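Local coordinates for ylmH (Streptococcus pneumoniae, PDB 2FPH), which is a bacterial cell division protein that probably binds nucleic acid, most likely RNA, at residues 8-13 and 37-42; 18-23 and 29-34. All coordinates share one frame; numbering follows the deposited sequence.

Contact 1 (8-13 and 37-42); sequences IEDRPF and NPHQEK
Asp10 OD1, gripped by the imidazole of His39, makes the polar bond between the two segments: His39 NE2 donates to Asp10 OD1 over 2.8 Å, nearly straight at 166°. The oxygen lies close to the imidazole plane at the ring's edge, whereas the donor meets the syn side of the carboxylate and stands 33° out of the carboxylate plane. The His39 side chain leaves its helix with CG trans to the main-chain nitrogen, which extends the ring to Asp10. The other carboxylate oxygen, Asp10 OD2, accepts from the backbone N of Ser7, so the group is held at both oxygens and its rotation is fixed. The carboxylate would probably favour a protonated, positively charged imidazole.

Three residues after Asp10, Phe13 lies over the flank of Gln40. Gln40 CB sits over one face of the Phe13 ring, 3.8 Å from the centroid, and Gln40 CG lies near the CD1 side of the ring, 3.8 Å from Phe13 CD1. The Gln40 amide stacks near the CD1 rim of the ring, its plane 15° from that of the ring. This amide is steadied within its own segment: Gln40 OE1 accepts from Asn37 N at 3.0 Å, while Gln40 N donates to Asn37 OD1 at 2.9 Å. Leu43, from the next turn of helix 38-50, touches both Asp10 and Phe13.

The reciprocal Asn37-Gln40 bonds form a capping box at the N-terminus of helix 38-50, and the contact as a whole is a helix-helix junction within the N-terminal region of YlmH, combining a His-carboxylate hydrogen bond with a CH-pi contact.

Contact 2 (18-23 and 29-34); sequences MEWIKK and APFLTP
Segment 18-23, part of helix 11-27, runs beside an extended segment, with Trp20 and Phe31 the closest backbone pair, their CA atoms 7.0 Å apart. No hydrogen bond joins the two segments. The extended one bonds instead to strand 69-72, Phe31 to Leu71 and Thr33 to Val69 through the backbone; strand 31-32 is an outermost strand of the antiparallel sheet.

Trp20 carries the contact, its indole laid across the side chains of Phe31, Thr33 and Pro34. Its CG lies beside the backbone N, anti to the carbonyl carbon (chi1 -64°), which sends the indole out from the helix toward the strand. The five-membered ring and the Phe31 ring form an offset stack, centroids 4.5 Å apart and planes inclined by 28°. Because of that tilt, one corner of the phenyl dips closest: Phe31 CE2 comes to 3.3 Å from Trp20 CD1, over the indole face. Farther along the indole, Thr33 uses its methyl and CB, with CG2 at 3.6 Å from Trp20 CE3 and CB over the face of the six-membered ring. Pro34 meets the far end of the indole, CD being 3.6 Å from Trp20 CZ2. Lys23 adds a looser touch with its CB near Phe31.

Thr33 turns its hydroxyl away from this apolar surface: OG1 donates to Pro34 O at 2.9 Å and also bonds to Val69 N. Leu44 of helix 38-50 and Leu71 also touch Trp20. With its polar groups bonded elsewhere, Thr33 offers the indole carbon alone, and the helix is held against the sheet edge by aromatic stacking, CH-pi contact and van der Waals packing.

Both contacts use helix 11-27 within the N-terminal region: contact 1 joins its start to helix 38-50, and contact 2 joins its middle to strand 31-32, which precedes that second helix. Contact 2 is thus nested inside the chain loop closed by contact 1. Their centres lie about 15 Å apart, yet they touch where Phe13 CZ packs 3.9 Å from Trp20 CZ3. Contact 1 is partly buried and mixes a polar bond with ring packing; contact 2 lies nearer the surface, buries more area (269 against 196 Å²) and is apolar throughout. Helix 38-50 forms one side of contact 1 and also reaches contact 2, where Leu44 touches Trp20 and Thr33.

Contact 1 (8-13 and 37-42)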
# COMPACT_ATOMS: atom_id res chain seq x y z
N ILE A 8 8.42 -1.00 -22.85
CA ILE A 8 8.38 0.46 -22.88
C ILE A 8 7.41 1.01 -21.81
O ILE A 8 7.72 2.03 -21.16
CB ILE A 8 7.97 0.96 -24.31
CG1 ILE A 8 9.07 0.61 -25.31
CG2 ILE A 8 7.70 2.45 -24.33
CD1 ILE A 8 8.51 0.41 -26.75
N GLU A 9 6.32 0.27 -21.58
CA GLU A 9 5.27 0.66 -20.64
C GLU A 9 5.90 0.73 -19.23
O GLU A 9 5.46 1.49 -18.38
CB GLU A 9 4.10 -0.32 -20.60
CG GLU A 9 3.03 -0.18 -21.68
CD GLU A 9 1.86 -1.17 -21.54
OE1 GLU A 9 1.63 -1.87 -20.49
OE2 GLU A 9 1.10 -1.27 -22.53
N ASP A 10 6.91 -0.08 -18.99
CA ASP A 10 7.51 -0.17 -17.63
C ASP A 10 8.40 1.02 -17.30
O ASP A 10 8.76 1.20 -16.13
CB ASP A 10 8.37 -1.42 -17.49
CG ASP A 10 7.61 -2.72 -17.65
OD1 ASP A 10 6.42 -2.83 -17.29
OD2 ASP A 10 8.23 -3.74 -18.07
N ARG A 11 8.82 1.82 -18.28
CA ARG A 11 9.90 2.78 -18.06
C ARG A 11 9.62 3.82 -17.02
O ARG A 11 10.47 4.03 -16.16
CB ARG A 11 10.47 3.41 -19.35
CG ARG A 11 10.84 2.36 -20.39
CD ARG A 11 10.89 2.96 -21.78
NE ARG A 11 12.06 3.83 -21.86
CZ ARG A 11 12.35 4.63 -22.88
NH1 ARG A 11 11.48 4.82 -23.88
NH2 ARG A 11 13.49 5.31 -22.85
N PRO A 12 8.45 4.43 -16.99
CA PRO A 12 8.15 5.41 -15.92
C PRO A 12 8.31 4.85 -14.50
O PRO A 12 8.94 5.51 -13.65
CB PRO A 12 6.75 5.85 -16.24
CG PRO A 12 6.63 5.61 -17.64
CD PRO A 12 7.35 4.36 -17.99
N PHE A 13 7.80 3.64 -14.27
CA PHE A 13 7.94 3.01 -12.96
C PHE A 13 9.39 2.68 -12.70
O PHE A 13 9.89 2.83 -11.56
CB PHE A 13 7.09 1.76 -12.83
CG PHE A 13 7.17 1.19 -11.46
CD1 PHE A 13 6.57 1.87 -10.42
CD2 PHE A 13 7.97 0.15 -11.20
CE1 PHE A 13 6.78 1.45 -9.12
CE2 PHE A 13 8.11 -0.32 -9.91
CZ PHE A 13 7.48 0.38 -8.90
N ASN A 37 1.30 -1.81 -7.33
CA ASN A 37 0.55 -2.96 -7.82
C ASN A 37 1.45 -4.18 -8.04
O ASN A 37 2.67 -4.10 -7.87
CB ASN A 37 -0.32 -2.55 -9.04
CG ASN A 37 0.47 -2.34 -10.30
OD1 ASN A 37 1.51 -2.96 -10.52
ND2 ASN A 37 -0.07 -1.52 -11.20
N PRO A 38 0.87 -5.36 -8.22
CA PRO A 38 1.66 -6.59 -8.34
C PRO A 38 2.70 -6.60 -9.50
O PRO A 38 3.78 -7.11 -9.35
CB PRO A 38 0.58 -7.63 -8.57
CG PRO A 38 -0.58 -7.07 -7.85
CD PRO A 38 -0.59 -5.65 -8.25
N HIS A 39 2.38 -5.96 -10.59
CA HIS A 39 3.34 -5.86 -11.66
C HIS A 39 4.52 -4.99 -11.31
O HIS A 39 5.63 -5.39 -11.55
CB HIS A 39 2.73 -5.28 -12.90
CG HIS A 39 3.71 -5.21 -14.02
ND1 HIS A 39 4.12 -6.33 -14.71
CD2 HIS A 39 4.31 -4.15 -14.63
CE1 HIS A 39 4.98 -5.98 -15.66
NE2 HIS A 39 5.11 -4.66 -15.63
N GLN A 40 4.24 -3.89 -10.63
CA GLN A 40 5.25 -2.97 -10.11
C GLN A 40 6.09 -3.61 -9.05
O GLN A 40 7.34 -3.41 -9.03
CB GLN A 40 4.60 -1.71 -9.60
CG GLN A 40 3.99 -0.89 -10.73
CD GLN A 40 3.09 0.22 -10.30
OE1 GLN A 40 2.55 0.21 -9.19
NE2 GLN A 40 2.82 1.16 -11.24
N GLU A 41 5.48 -4.39 -8.16
CA GLU A 41 6.26 -5.20 -7.21
C GLU A 41 7.25 -6.13 -7.89
O GLU A 41 8.39 -6.27 -7.43
CB GLU A 41 5.28 -5.99 -6.31
CG GLU A 41 5.82 -7.00 -5.29
CD GLU A 41 4.72 -7.92 -4.71
OE1 GLU A 41 3.64 -8.09 -5.35
OE2 GLU A 41 4.94 -8.50 -3.60
N LYS A 42 6.83 -6.79 -8.98
CA LYS A 42 7.71 -7.69 -9.68
C LYS A 42 8.87 -6.94 -10.33
O LYS A 42 10.00 -7.37 -10.20
CB LYS A 42 6.93 -8.50 -10.74
CG LYS A 42 6.08 -9.57 -10.18
CD LYS A 42 5.57 -10.56 -11.26
CE LYS A 42 4.45 -10.03 -12.11
NZ LYS A 42 3.09 -10.20 -11.47

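Contact 2 (18-23 and 29-34)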
# COMPACT_ATOMS: atom_id res chain seq x y z
N MET A 18 14.58 3.19 -9.79
CA MET A 18 16.01 3.54 -9.76
C MET A 18 16.32 4.67 -8.80
O MET A 18 17.37 4.61 -8.07
CB MET A 18 16.54 3.85 -11.20
CG MET A 18 16.63 2.69 -12.10
SD MET A 18 17.52 1.24 -11.54
CE MET A 18 19.04 2.03 -11.25
N GLU A 19 15.38 5.60 -8.66
CA GLU A 19 15.48 6.69 -7.65
C GLU A 19 15.45 6.13 -6.26
O GLU A 19 16.25 6.52 -5.38
CB GLU A 19 14.42 7.83 -7.87
CG GLU A 19 14.56 8.44 -9.28
CD GLU A 19 13.41 9.32 -9.76
OE1 GLU A 19 12.21 9.08 -9.44
OE2 GLU A 19 13.72 10.28 -10.51
N TRP A 20 14.56 5.16 -6.03
CA TRP A 20 14.46 4.53 -4.71
C TRP A 20 15.72 3.75 -4.38
O TRP A 20 16.21 3.80 -3.25
CB TRP A 20 13.24 3.64 -4.62
CG TRP A 20 11.94 4.41 -4.74
CD1 TRP A 20 11.73 5.75 -4.55
CD2 TRP A 20 10.70 3.88 -5.18
NE1 TRP A 20 10.41 6.09 -4.79
CE2 TRP A 20 9.75 4.95 -5.18
CE3 TRP A 20 10.27 2.60 -5.56
CZ2 TRP A 20 8.42 4.76 -5.56
CZ3 TRP A 20 8.89 2.42 -5.91
CH2 TRP A 20 8.04 3.48 -5.93
N ILE A 21 16.21 3.00 -5.34
CA ILE A 21 17.48 2.27 -5.15
C ILE A 21 18.62 3.21 -4.82
O ILE A 21 19.32 2.97 -3.85
CB ILE A 21 17.76 1.44 -6.38
CG1 ILE A 21 16.81 0.23 -6.38
CG2 ILE A 21 19.19 0.98 -6.47
CD1 ILE A 21 16.84 -0.48 -7.60
N LYS A 22 18.73 4.34 -5.54
CA LYS A 22 19.74 5.36 -5.23
C LYS A 22 19.61 5.93 -3.82
O LYS A 22 20.60 6.18 -3.20
CB LYS A 22 19.71 6.49 -6.26
CG LYS A 22 20.47 7.84 -5.89
CD LYS A 22 21.81 8.01 -6.56
CE LYS A 22 22.52 9.36 -6.16
NZ LYS A 22 23.07 10.16 -7.34
N LYS A 23 18.39 6.14 -3.32
CA LYS A 23 18.18 6.59 -1.96
C LYS A 23 18.83 5.63 -0.96
O LYS A 23 19.41 6.06 0.06
CB LYS A 23 16.68 6.65 -1.62
CG LYS A 23 15.85 7.77 -2.21
CD LYS A 23 16.57 8.89 -2.91
CE LYS A 23 16.21 10.26 -2.25
NZ LYS A 23 16.49 11.47 -3.13
N ALA A 29 20.44 2.99 4.30
CA ALA A 29 19.31 2.78 5.20
C ALA A 29 18.10 2.27 4.43
O ALA A 29 18.04 2.40 3.23
CB ALA A 29 18.93 4.02 5.89
N PRO A 30 17.13 1.67 5.10
CA PRO A 30 15.99 1.13 4.34
C PRO A 30 15.18 2.28 3.77
O PRO A 30 15.07 3.36 4.41
CB PRO A 30 15.18 0.33 5.38
CG PRO A 30 16.16 0.15 6.50
CD PRO A 30 17.01 1.40 6.54
N PHE A 31 14.56 2.00 2.61
CA PHE A 31 13.60 2.89 1.99
C PHE A 31 12.29 2.11 1.84
O PHE A 31 12.31 0.98 1.39
CB PHE A 31 14.04 3.33 0.59
CG PHE A 31 13.04 4.26 -0.05
CD1 PHE A 31 12.90 5.56 0.46
CD2 PHE A 31 12.15 3.84 -1.02
CE1 PHE A 31 11.96 6.42 -0.04
CE2 PHE A 31 11.17 4.72 -1.51
CZ PHE A 31 11.08 6.02 -1.00
N LEU A 32 11.19 2.71 2.28
CA LEU A 32 9.85 2.14 2.16
C LEU A 32 9.08 2.88 1.06
O LEU A 32 8.88 4.12 1.11
CB LEU A 32 9.14 2.27 3.49
CG LEU A 32 7.66 1.92 3.59
CD1 LEU A 32 7.58 0.48 3.33
CD2 LEU A 32 7.04 2.27 5.02
N THR A 33 8.58 2.11 0.09
CA THR A 33 7.85 2.61 -1.03
C THR A 33 6.41 2.93 -0.68
O THR A 33 5.86 2.49 0.38
CB THR A 33 7.80 1.60 -2.20
OG1 THR A 33 6.90 0.48 -1.88
CG2 THR A 33 9.13 1.08 -2.51
N PRO A 34 5.74 3.65 -1.56
CA PRO A 34 4.29 3.78 -1.43
C PRO A 34 3.62 2.47 -1.79
O PRO A 34 4.26 1.51 -2.20
CB PRO A 34 3.93 4.80 -2.50
CG PRO A 34 5.18 5.31 -3.01
CD PRO A 34 6.25 4.40 -2.71